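Local coordinates for protein endo-1,4-beta-mannanase (Eisenia fetida, PDB 5Y6T) that probably hydrolyses internal beta-1,4-mannosidic linkages of mannan polysaccharides, as an endo-acting beta-mannanase of glycoside hydrolase family 5, at residues Val87-Gln92 and Asp143-Pro148; Gly170-Gly175 and Ile199-Leu204; Ser191-Ala196 and Gly227-Arg232. One frame throughout, in Å; residues are numbered along the deposited sequence.

Interaction 1: Val87-Gln92 and Asp143-Pro148; sequences VGTDAQ and DQALVP
Ala145 points its methyl group at the backbone of Gly88 and Thr89, its CB lying 3.7 Å from Gly88 C. Next to it, Thr89 CG2 rests against the carbonyl of Ala145, 3.6 Å from Ala145 O, and beside its methyl. The helix thus sets one small side chain against the backbone where the strand passes into the loop. Gly88 also sends a CA-H toward the carbonyl of Gln144, nearly straight at the hydrogen (171°), with Gly88 CA 3.6 Å from Gln144 O. Gln144 adds its CB, 3.9 Å from Val87 C.

Thr89 is set by its neighbour. With chi1 at 52°, OG1 sits between the backbone N and the carbonyl carbon and bonds Asp90 OD1 at 2.6 Å, leaving CG2 for the helix. The Asp90 carboxylate is gripped further by the backbone N atoms of Asn40, Thr94 and Met95, and Val87 and Gly88 pair with Glu79 in the hairpin of strands 79-80 and 86-88. No conventional hydrogen bond joins the two segments; the hairpin end meets helix 135-152 through van der Waals contact and one CA-H...O interaction, while the conventional bonds described hold the hairpin and loop themselves.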
ATOM      1  N   VAL A  87      -4.082  22.387  -6.896  1.00 21.26           N
ATOM      2  CA  VAL A  87      -5.393  22.970  -7.144  1.00 23.95           C
ATOM      3  C   VAL A  87      -6.487  21.940  -7.267  1.00 23.33           C
ATOM      4  O   VAL A  87      -7.666  22.298  -7.191  1.00 22.79           O
ATOM      5  CB  VAL A  87      -5.433  23.927  -8.369  1.00 23.74           C
ATOM      6  CG1 VAL A  87      -4.561  25.127  -8.112  1.00 29.03           C
ATOM      7  CG2 VAL A  87      -5.092  23.196  -9.682  1.00 25.36           C
ATOM      8  N   GLY A  88      -6.116  20.668  -7.313  1.00 22.64           N
ATOM      9  CA  GLY A  88      -7.111  19.608  -7.407  1.00 21.74           C
ATOM     10  C   GLY A  88      -6.460  18.292  -7.642  1.00 22.60           C
ATOM     11  O   GLY A  88      -5.231  18.214  -7.750  1.00 21.69           O
ATOM     12  N   THR A  89      -7.276  17.238  -7.665  1.00 22.78           N
ATOM     13  CA  THR A  89      -6.745  15.888  -7.902  1.00 20.96           C
ATOM     14  C   THR A  89      -6.181  15.735  -9.302  1.00 19.79           C
ATOM     15  O   THR A  89      -5.359  14.853  -9.560  1.00 19.92           O
ATOM     16  CB  THR A  89      -7.873  14.835  -7.731  1.00 20.71           C
ATOM     17  OG1 THR A  89      -9.067  15.158  -8.546  1.00 20.93           O
ATOM     18  CG2 THR A  89      -8.314  14.777  -6.331  1.00 22.34           C
ATOM     19  N   ASP A  90      -6.796  16.455 -10.240  1.00 19.57           N
ATOM     20  CA  ASP A  90      -6.451  16.349 -11.651  1.00 19.15           C
ATOM     21  C   ASP A  90      -7.063  17.522 -12.384  1.00 23.52           C
ATOM     22  O   ASP A  90      -7.973  18.157 -11.841  1.00 24.05           O
ATOM     23  CB  ASP A  90      -6.901  15.043 -12.280  1.00 21.38           C
ATOM     24  CG  ASP A  90      -8.408  14.880 -12.261  1.00 21.80           C
ATOM     25  OD1 ASP A  90      -8.952  14.711 -11.142  1.00 21.65           O
ATOM     26  OD2 ASP A  90      -9.079  14.905 -13.393  1.00 21.34           O
ATOM     27  N   ALA A  91      -6.551  17.814 -13.582  1.00 23.69           N
ATOM     28  CA  ALA A  91      -7.042  18.992 -14.356  1.00 26.86           C
ATOM     29  C   ALA A  91      -8.512  18.985 -14.658  1.00 26.62           C
ATOM     30  O   ALA A  91      -9.095  20.046 -14.754  1.00 27.72           O
ATOM     31  CB  ALA A  91      -6.272  19.202 -15.675  1.00 28.84           C
ATOM     32  N   GLN A  92      -9.124  17.812 -14.855  1.00 27.81           N
ATOM     33  CA  GLN A  92     -10.484  17.723 -15.261  1.00 29.12           C
ATOM     34  C   GLN A  92     -11.430  17.372 -14.112  1.00 27.68           C
ATOM     35  O   GLN A  92     -12.626  17.148 -14.338  1.00 27.71           O
ATOM     36  CB  GLN A  92     -10.620  16.703 -16.394  1.00 31.53           C
ATOM     37  CG  GLN A  92      -9.954  17.151 -17.670  1.00 38.19           C
ATOM     38  CD  GLN A  92      -9.813  16.070 -18.710  1.00 36.16           C
ATOM     39  OE1 GLN A  92      -8.842  16.055 -19.443  1.00 47.03           O
ATOM     40  NE2 GLN A  92     -10.824  15.244 -18.857  1.00 42.93           N
ATOM     41  N   ASP A 143      -5.691  19.775   1.196  1.00 21.84           N
ATOM     42  CA  ASP A 143      -6.971  20.502   1.315  1.00 22.15           C
ATOM     43  C   ASP A 143      -7.698  20.501   0.002  1.00 24.47           C
ATOM     44  O   ASP A 143      -8.935  20.407   0.002  1.00 22.70           O
ATOM     45  CB  ASP A 143      -6.706  21.956   1.664  1.00 22.91           C
ATOM     46  CG  ASP A 143      -6.319  22.176   3.119  1.00 24.88           C
ATOM     47  OD1 ASP A 143      -6.489  21.281   3.993  1.00 24.51           O
ATOM     48  OD2 ASP A 143      -5.777  23.272   3.314  1.00 28.35           O
ATOM     49  N   GLN A 144      -6.963  20.585  -1.127  1.00 22.19           N
ATOM     50  CA  GLN A 144      -7.555  20.761  -2.455  0.70 23.63           C
ATOM     51  C   GLN A 144      -7.752  19.459  -3.214  1.00 21.61           C
ATOM     52  O   GLN A 144      -8.550  19.360  -4.128  1.00 22.62           O
ATOM     53  CB  GLN A 144      -6.748  21.702  -3.358  0.70 25.63           C
ATOM     54  CG  GLN A 144      -6.562  23.158  -2.915  0.70 31.42           C
ATOM     55  CD  GLN A 144      -7.644  23.708  -2.045  0.70 32.47           C
ATOM     56  OE1 GLN A 144      -7.497  23.785  -0.850  0.70 36.46           O
ATOM     57  NE2 GLN A 144      -8.718  24.148  -2.652  0.70 37.37           N
ATOM     58  N   ALA A 145      -7.003  18.437  -2.842  1.00 20.51           N
ATOM     59  CA  ALA A 145      -7.073  17.168  -3.550  1.00 21.86           C
ATOM     60  C   ALA A 145      -7.501  16.021  -2.602  1.00 21.04           C
ATOM     61  O   ALA A 145      -8.579  15.414  -2.804  1.00 22.30           O
ATOM     62  CB  ALA A 145      -5.752  16.890  -4.292  1.00 21.34           C
ATOM     63  N   LEU A 146      -6.695  15.754  -1.568  1.00 21.04           N
ATOM     64  CA  LEU A 146      -6.836  14.547  -0.767  1.00 20.90           C
ATOM     65  C   LEU A 146      -8.125  14.530   0.062  1.00 20.79           C
ATOM     66  O   LEU A 146      -8.896  13.601  -0.020  1.00 19.39           O
ATOM     67  CB  LEU A 146      -5.619  14.371   0.120  1.00 21.83           C
ATOM     68  CG  LEU A 146      -5.456  13.071   0.900  1.00 19.82           C
ATOM     69  CD1 LEU A 146      -5.472  11.805   0.030  1.00 21.77           C
ATOM     70  CD2 LEU A 146      -4.268  13.119   1.846  1.00 22.53           C
ATOM     71  N   VAL A 147      -8.323  15.572   0.875  1.00 19.42           N
ATOM     72  CA  VAL A 147      -9.481  15.582   1.762  1.00 20.00           C
ATOM     73  C   VAL A 147     -10.774  15.506   0.992  1.00 18.96           C
ATOM     74  O   VAL A 147     -11.611  14.656   1.317  1.00 20.29           O
ATOM     75  CB  VAL A 147      -9.434  16.763   2.766  1.00 21.60           C
ATOM     76  CG1 VAL A 147     -10.827  17.026   3.401  1.00 23.04           C
ATOM     77  CG2 VAL A 147      -8.339  16.531   3.851  1.00 20.71           C
ATOM     78  N   PRO A 148     -10.962  16.319  -0.035  1.00 21.27           N
ATOM     79  CA  PRO A 148     -12.222  16.197  -0.785  1.00 21.83           C
ATOM     80  C   PRO A 148     -12.480  14.817  -1.421  1.00 22.99           C
ATOM     81  O   PRO A 148     -13.609  14.302  -1.334  1.00 21.63           O
ATOM     82  CB  PRO A 148     -12.079  17.245  -1.876  1.00 26.34           C
ATOM     83  CG  PRO A 148     -11.208  18.295  -1.213  1.00 24.66           C
ATOM     84  CD  PRO A 148     -10.152  17.465  -0.518  1.00 23.43           C
TER

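Interaction 2: Gly170-Gly175 and Ile199-Leu204; sequences GIVSAG and IPMQRL
Ile171 and Ser173 bond the backbone of Ile199 from both sides of Val172, making a single beta bridge between the loop 170-175 and the residues just before helix 201-218. Ile199 N donates to Ile171 O over 2.8 Å, in a fairly straight bond. The return bond, from Ser173 N to Ile199 O at 2.9 Å, meets the carbonyl from above its plane, and Val172 CA adds a short CA-H...O contact to that same oxygen.

Water continues the polar link: one molecule donates to Ser173 O and accepts from Met201 N, an amide in the first turn of helix 201-218, whose N-cap is Pro200. Ser173 O also bonds Thr185 OG1.

Among the apolar contacts, Leu204 divides its two methyls between neighbouring side chains. CD2 comes against the end of Ile171, 3.8 Å from Ile171 CD1, and CD1 against Val172, 3.6 Å from Val172 CB. Ile171 and Ile199 run side by side in the same direction, their CD1 atoms 4.1 Å apart. Val172 turns CG2 anti to its backbone N (CG1 at chi1 79°), which brings that methyl over the start of the helix, 3.8 Å from Met201 CB. Met201, bent at chi2 and chi3, curls back so that its CE also approaches Val172 CG2.

Ile132 and Tyr133 of helix 126-133 lie against Ile199. The chemistry is therefore divided: main-chain bonds and a water hold the loop following strand 165-166 to the approach to helix 201-218, while buried apolar side chains pack it onto the helix's first turn.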
ATOM      1  N   GLY A 170      12.742   3.584  -0.980  1.00 19.49           N
ATOM      2  CA  GLY A 170      13.369   3.895  -2.284  1.00 21.68           C
ATOM      3  C   GLY A 170      13.929   5.275  -2.416  1.00 21.71           C
ATOM      4  O   GLY A 170      14.907   5.454  -3.162  1.00 21.58           O
ATOM      5  N   ILE A 171      13.411   6.253  -1.655  1.00 20.10           N
ATOM      6  CA  ILE A 171      13.828   7.617  -1.833  1.00 20.18           C
ATOM      7  C   ILE A 171      14.499   8.161  -0.584  1.00 21.35           C
ATOM      8  O   ILE A 171      14.636   9.378  -0.442  1.00 20.53           O
ATOM      9  CB  ILE A 171      12.672   8.507  -2.307  1.00 19.69           C
ATOM     10  CG1 ILE A 171      11.416   8.422  -1.418  1.00 21.25           C
ATOM     11  CG2 ILE A 171      12.398   8.170  -3.773  1.00 20.07           C
ATOM     12  CD1 ILE A 171      10.286   9.347  -1.888  1.00 20.90           C
ATOM     13  N   VAL A 172      14.815   7.287   0.377  1.00 19.31           N
ATOM     14  CA  VAL A 172      15.382   7.714   1.665  1.00 19.54           C
ATOM     15  C   VAL A 172      16.899   7.672   1.655  1.00 18.76           C
ATOM     16  O   VAL A 172      17.524   6.874   0.979  1.00 20.82           O
ATOM     17  CB  VAL A 172      14.852   6.888   2.849  1.00 20.15           C
ATOM     18  CG1 VAL A 172      15.533   5.529   2.961  1.00 20.50           C
ATOM     19  CG2 VAL A 172      14.979   7.650   4.180  1.00 23.48           C
ATOM     20  N   SER A 173      17.464   8.588   2.452  1.00 20.42           N
ATOM     21  CA  SER A 173      18.860   8.594   2.725  1.00 22.79           C
ATOM     22  C   SER A 173      19.167   7.561   3.788  1.00 23.37           C
ATOM     23  O   SER A 173      18.857   7.730   4.984  1.00 23.22           O
ATOM     24  CB  SER A 173      19.269  10.008   3.153  1.00 23.98           C
ATOM     25  OG  SER A 173      20.697  10.064   3.133  1.00 29.87           O
ATOM     26  N   ALA A 174      19.710   6.471   3.311  1.00 21.60           N
ATOM     27  CA  ALA A 174      20.012   5.284   4.151  1.00 24.30           C
ATOM     28  C   ALA A 174      21.389   5.374   4.779  1.00 22.50           C
ATOM     29  O   ALA A 174      22.289   5.977   4.237  1.00 25.36           O
ATOM     30  CB  ALA A 174      19.851   4.012   3.340  1.00 25.70           C
ATOM     31  N   GLY A 175      21.609   4.725   5.922  1.00 25.47           N
ATOM     32  CA  GLY A 175      22.942   4.700   6.514  1.00 29.28           C
ATOM     33  C   GLY A 175      23.350   6.002   7.201  1.00 29.06           C
ATOM     34  O   GLY A 175      24.527   6.341   7.218  1.00 36.05           O
ATOM     35  N   ILE A 199      16.243  11.473   0.397  1.00 20.44           N
ATOM     36  CA  ILE A 199      15.478  12.395   1.217  1.00 20.20           C
ATOM     37  C   ILE A 199      15.596  11.906   2.646  1.00 22.76           C
ATOM     38  O   ILE A 199      15.514  10.705   2.897  1.00 22.08           O
ATOM     39  CB  ILE A 199      14.004  12.366   0.754  1.00 21.38           C
ATOM     40  CG1 ILE A 199      13.895  12.841  -0.698  1.00 21.57           C
ATOM     41  CG2 ILE A 199      13.099  13.280   1.629  1.00 20.80           C
ATOM     42  CD1 ILE A 199      12.492  12.768  -1.285  1.00 21.70           C
ATOM     43  N   PRO A 200      15.735  12.825   3.595  1.00 21.26           N
ATOM     44  CA  PRO A 200      15.787  12.386   4.995  1.00 22.60           C
ATOM     45  C   PRO A 200      14.588  11.615   5.419  1.00 20.22           C
ATOM     46  O   PRO A 200      13.458  12.034   5.143  1.00 19.46           O
ATOM     47  CB  PRO A 200      15.850  13.700   5.763  1.00 24.69           C
ATOM     48  CG  PRO A 200      16.480  14.679   4.813  1.00 24.85           C
ATOM     49  CD  PRO A 200      15.901  14.295   3.475  1.00 22.42           C
ATOM     50  N   MET A 201      14.801  10.599   6.240  1.00 18.52           N
ATOM     51  CA  MET A 201      13.699   9.841   6.801  1.00 19.83           C
ATOM     52  C   MET A 201      12.658  10.674   7.510  1.00 20.22           C
ATOM     53  O   MET A 201      11.435  10.472   7.313  1.00 19.87           O
ATOM     54  CB  MET A 201      14.245   8.732   7.732  1.00 20.87           C
ATOM     55  CG  MET A 201      13.119   7.903   8.360  1.00 22.36           C
ATOM     56  SD  MET A 201      12.104   6.969   7.218  1.00 23.25           S
ATOM     57  CE  MET A 201      13.152   5.551   6.926  1.00 22.47           C
ATOM     58  N   GLN A 202      13.106  11.631   8.331  1.00 20.55           N
ATOM     59  CA  GLN A 202      12.155  12.513   9.013  0.70 22.22           C
ATOM     60  C   GLN A 202      11.168  13.188   8.074  1.00 21.89           C
ATOM     61  O   GLN A 202       9.963  13.316   8.451  1.00 20.23           O
ATOM     62  CB  GLN A 202      12.888  13.544   9.834  0.70 21.70           C
ATOM     63  CG  GLN A 202      11.952  14.462  10.606  0.70 23.18           C
ATOM     64  CD  GLN A 202      11.539  15.717   9.903  0.70 27.81           C
ATOM     65  OE1 GLN A 202      12.280  16.266   9.052  0.70 23.36           O
ATOM     66  NE2 GLN A 202      10.357  16.209  10.266  0.70 24.35           N
ATOM     67  N   ARG A 203      11.617  13.611   6.860  1.00 21.53           N
ATOM     68  CA  ARG A 203      10.713  14.281   5.928  0.50 22.30           C
ATOM     69  C   ARG A 203       9.678  13.306   5.329  1.00 21.91           C
ATOM     70  O   ARG A 203       8.511  13.673   5.133  1.00 20.42           O
ATOM     71  CB  ARG A 203      11.498  15.006   4.838  0.50 23.33           C
ATOM     72  CG  ARG A 203      12.364  16.137   5.363  0.50 24.03           C
ATOM     73  CD  ARG A 203      12.878  16.953   4.194  0.50 27.39           C
ATOM     74  NE  ARG A 203      13.640  18.162   4.553  0.50 28.25           N
ATOM     75  CZ  ARG A 203      13.094  19.361   4.802  0.50 29.59           C
ATOM     76  NH1 ARG A 203      11.781  19.543   4.788  0.50 28.70           N
ATOM     77  NH2 ARG A 203      13.877  20.394   5.035  0.50 29.37           N
ATOM     78  N   LEU A 204      10.108  12.050   5.096  1.00 19.13           N
ATOM     79  CA  LEU A 204       9.205  11.006   4.589  1.00 18.70           C
ATOM     80  C   LEU A 204       8.154  10.663   5.616  1.00 18.72           C
ATOM     81  O   LEU A 204       6.942  10.591   5.301  1.00 21.29           O
ATOM     82  CB  LEU A 204       9.958   9.768   4.158  1.00 20.85           C
ATOM     83  CG  LEU A 204      10.946  10.049   3.004  1.00 19.65           C
ATOM     84  CD1 LEU A 204      11.784   8.802   2.719  1.00 20.03           C
ATOM     85  CD2 LEU A 204      10.244  10.501   1.726  1.00 22.26           C
TER
HETATM   86  O   HOH W   1      17.595   9.809   6.495  1.00 21.63           O

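Interaction 3: Ser191-Ala196 and Gly227-Arg232; sequences SGAGWA and GSWSER
Trp195 brings the outer rim of its six-membered ring over one face of the Trp229 indole, Trp195 CZ3 lying 3.5 Å from Trp229 CD1. The pair is oblique, its planes inclined at 52°. In this tightly packed part, Ser191 OG also meets the indole edge 3.4 Å from Trp229 CH2, and Ala193 CB makes an off-centre CH-pi contact with the six-membered ring.

Ser191 OG is fixed by an ST turn, accepting from Ala193 N at 3.1 Å, and also bonds Leu188 O. Trp195 NE1 is taken by Ala121 O. On the other face of Trp229 lies Ser230 OG, which accepts from both N and NH1 of Arg232; that arginine passes with its guanidinium face under Ser191 CB.

The looser side is bridged by solvent. No direct hydrogen bond joins the segments; a water accepts from Trp229 NE1 at 3.0 Å and donates to Ser191 O. A leucine in place of Trp229 would probably leave Trp195 without its aromatic neighbour and the water without its indole donor.

The side chain of Trp195 is about 5 Å from a bound TRS (Tris) molecule, probably from the crystallisation liquor. Trp229 follows directly on strand 223-228, and its backbone N donates to Glu169 OE1. Aromatic residues on loops at the C-terminal strand ends are consistent with the substrate-cleft rim of a GH5 (beta/alpha)8 barrel.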
ATOM      1  N   SER A 191      21.670  -1.886   2.790  1.00 23.43           N
ATOM      2  CA  SER A 191      20.462  -2.649   2.396  1.00 22.68           C
ATOM      3  C   SER A 191      20.067  -2.449   0.947  1.00 21.56           C
ATOM      4  O   SER A 191      19.247  -3.156   0.440  1.00 24.31           O
ATOM      5  CB  SER A 191      19.313  -2.179   3.303  1.00 21.70           C
ATOM      6  OG  SER A 191      18.920  -0.851   2.976  1.00 22.19           O
ATOM      7  N   GLY A 192      20.632  -1.448   0.271  1.00 23.51           N
ATOM      8  CA  GLY A 192      20.188  -1.014  -1.029  1.00 23.29           C
ATOM      9  C   GLY A 192      19.050   0.028  -1.040  1.00 23.91           C
ATOM     10  O   GLY A 192      18.704   0.608  -2.105  1.00 23.98           O
ATOM     11  N   ALA A 193      18.521   0.384   0.129  1.00 22.61           N
ATOM     12  CA  ALA A 193      17.597   1.542   0.254  1.00 23.26           C
ATOM     13  C   ALA A 193      18.192   2.811  -0.351  1.00 23.45           C
ATOM     14  O   ALA A 193      19.415   3.028  -0.355  1.00 25.48           O
ATOM     15  CB  ALA A 193      17.208   1.758   1.704  1.00 23.28           C
ATOM     16  N   GLY A 194      17.323   3.686  -0.824  1.00 22.01           N
ATOM     17  CA  GLY A 194      17.783   4.961  -1.378  1.00 20.74           C
ATOM     18  C   GLY A 194      18.242   4.875  -2.820  1.00 21.61           C
ATOM     19  O   GLY A 194      19.026   5.687  -3.290  1.00 22.95           O
ATOM     20  N   TRP A 195      17.717   3.903  -3.547  1.00 21.20           N
ATOM     21  CA  TRP A 195      18.112   3.736  -4.972  1.00 20.90           C
ATOM     22  C   TRP A 195      17.570   4.860  -5.857  1.00 23.51           C
ATOM     23  O   TRP A 195      18.092   5.118  -6.942  1.00 24.67           O
ATOM     24  CB  TRP A 195      17.605   2.399  -5.516  1.00 23.25           C
ATOM     25  CG  TRP A 195      16.107   2.188  -5.503  1.00 21.09           C
ATOM     26  CD1 TRP A 195      15.232   2.531  -6.490  1.00 20.70           C
ATOM     27  CD2 TRP A 195      15.320   1.579  -4.469  1.00 20.21           C
ATOM     28  NE1 TRP A 195      13.988   2.154  -6.167  1.00 20.55           N
ATOM     29  CE2 TRP A 195      13.998   1.563  -4.924  1.00 20.56           C
ATOM     30  CE3 TRP A 195      15.623   0.945  -3.240  1.00 21.54           C
ATOM     31  CZ2 TRP A 195      12.945   1.007  -4.172  1.00 20.45           C
ATOM     32  CZ3 TRP A 195      14.596   0.475  -2.478  1.00 21.85           C
ATOM     33  CH2 TRP A 195      13.248   0.509  -2.944  1.00 23.21           C
ATOM     34  N   ALA A 196      16.500   5.527  -5.439  1.00 20.86           N
ATOM     35  CA  ALA A 196      15.866   6.526  -6.292  1.00 21.76           C
ATOM     36  C   ALA A 196      16.035   8.004  -5.816  1.00 21.33           C
ATOM     37  O   ALA A 196      15.779   8.915  -6.582  1.00 21.32           O
ATOM     38  CB  ALA A 196      14.379   6.180  -6.448  1.00 22.08           C
ATOM     39  N   GLY A 227       3.417   0.491   2.678  1.00 18.32           N
ATOM     40  CA  GLY A 227       4.113  -0.657   2.169  1.00 19.58           C
ATOM     41  C   GLY A 227       5.621  -0.407   2.130  1.00 21.21           C
ATOM     42  O   GLY A 227       6.124   0.265   1.218  1.00 21.45           O
ATOM     43  N   SER A 228       6.391  -0.992   3.055  1.00 20.63           N
ATOM     44  CA  SER A 228       7.844  -0.857   2.997  1.00 19.42           C
ATOM     45  C   SER A 228       8.468  -1.899   2.022  1.00 19.22           C
ATOM     46  O   SER A 228       7.903  -2.969   1.794  1.00 19.14           O
ATOM     47  CB  SER A 228       8.573  -1.017   4.379  1.00 20.33           C
ATOM     48  OG  SER A 228       8.313   0.132   5.155  1.00 20.80           O
ATOM     49  N   TRP A 229       9.626  -1.561   1.488  1.00 17.47           N
ATOM     50  CA  TRP A 229      10.230  -2.403   0.473  1.00 19.96           C
ATOM     51  C   TRP A 229      10.817  -3.725   0.997  1.00 19.70           C
ATOM     52  O   TRP A 229      11.049  -4.641   0.226  1.00 19.08           O
ATOM     53  CB  TRP A 229      11.279  -1.607  -0.276  1.00 19.34           C
ATOM     54  CG  TRP A 229      12.730  -1.961   0.004  1.00 19.57           C
ATOM     55  CD1 TRP A 229      13.589  -2.544  -0.916  1.00 18.64           C
ATOM     56  CD2 TRP A 229      13.519  -1.687   1.184  1.00 19.02           C
ATOM     57  NE1 TRP A 229      14.838  -2.632  -0.358  1.00 20.51           N
ATOM     58  CE2 TRP A 229      14.838  -2.098   0.905  1.00 18.99           C
ATOM     59  CE3 TRP A 229      13.268  -1.092   2.434  1.00 20.25           C
ATOM     60  CZ2 TRP A 229      15.867  -1.995   1.850  1.00 20.92           C
ATOM     61  CZ3 TRP A 229      14.283  -1.003   3.360  1.00 19.30           C
ATOM     62  CH2 TRP A 229      15.591  -1.440   3.060  1.00 19.68           C
ATOM     63  N   SER A 230      10.991  -3.827   2.296  1.00 20.26           N
ATOM     64  CA  SER A 230      11.494  -5.052   2.973  1.00 18.20           C
ATOM     65  C   SER A 230      11.109  -4.896   4.470  1.00 19.25           C
ATOM     66  O   SER A 230      10.578  -3.848   4.878  1.00 21.61           O
ATOM     67  CB  SER A 230      13.002  -5.135   2.796  1.00 20.28           C
ATOM     68  OG  SER A 230      13.650  -4.223   3.629  1.00 19.32           O
ATOM     69  N   GLU A 231      11.306  -5.971   5.239  1.00 18.92           N
ATOM     70  CA  GLU A 231      11.046  -5.978   6.653  1.00 18.64           C
ATOM     71  C   GLU A 231      11.941  -4.990   7.381  1.00 20.28           C
ATOM     72  O   GLU A 231      11.654  -4.670   8.531  1.00 19.88           O
ATOM     73  CB  GLU A 231      11.252  -7.387   7.249  1.00 20.13           C
ATOM     74  CG  GLU A 231      12.727  -7.867   7.220  1.00 20.29           C
ATOM     75  CD  GLU A 231      13.147  -8.580   5.921  1.00 21.48           C
ATOM     76  OE1 GLU A 231      12.492  -8.411   4.865  1.00 21.86           O
ATOM     77  OE2 GLU A 231      14.232  -9.233   5.998  1.00 22.82           O
ATOM     78  N   ARG A 232      13.061  -4.560   6.753  1.00 20.62           N
ATOM     79  CA  ARG A 232      14.070  -3.808   7.436  1.00 21.00           C
ATOM     80  C   ARG A 232      13.615  -2.471   7.977  1.00 21.43           C
ATOM     81  O   ARG A 232      14.282  -1.898   8.847  1.00 22.97           O
ATOM     82  CB  ARG A 232      15.272  -3.567   6.527  1.00 21.40           C
ATOM     83  CG  ARG A 232      15.958  -4.823   6.002  1.00 21.36           C
ATOM     84  CD  ARG A 232      17.134  -4.330   5.173  1.00 22.62           C
ATOM     85  NE  ARG A 232      17.799  -5.367   4.384  1.00 25.16           N
ATOM     86  CZ  ARG A 232      17.441  -5.825   3.182  1.00 26.35           C
ATOM     87  NH1 ARG A 232      16.311  -5.477   2.584  1.00 25.65           N
ATOM     88  NH2 ARG A 232      18.240  -6.738   2.600  1.00 27.60           N
TER
HETATM   89  O   HOH W   2      17.375  -3.727  -1.446  1.00 30.69           O

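Interaction 1 closes before the other two open and sits apart, its centre about 26 Å from that of interaction 2 and about 29 Å from that of interaction 3. Interactions 2 and 3 alternate along the chain, with centres about 10 Å apart, and share the loop between strand 165-166 and helix 201-218. They touch directly: Gly170 O probably bonds Ala196 N (2.8 Å). Helix 201-218 then leads to strand 223-228 of the main sheet. Leu146 and Val147 of helix 135-152 touch helix 201-218, so the helices of interactions 1 and 2 are neighbours, although the contacts themselves do not touch. One loop is thereby held both to a helix start and to a strand end.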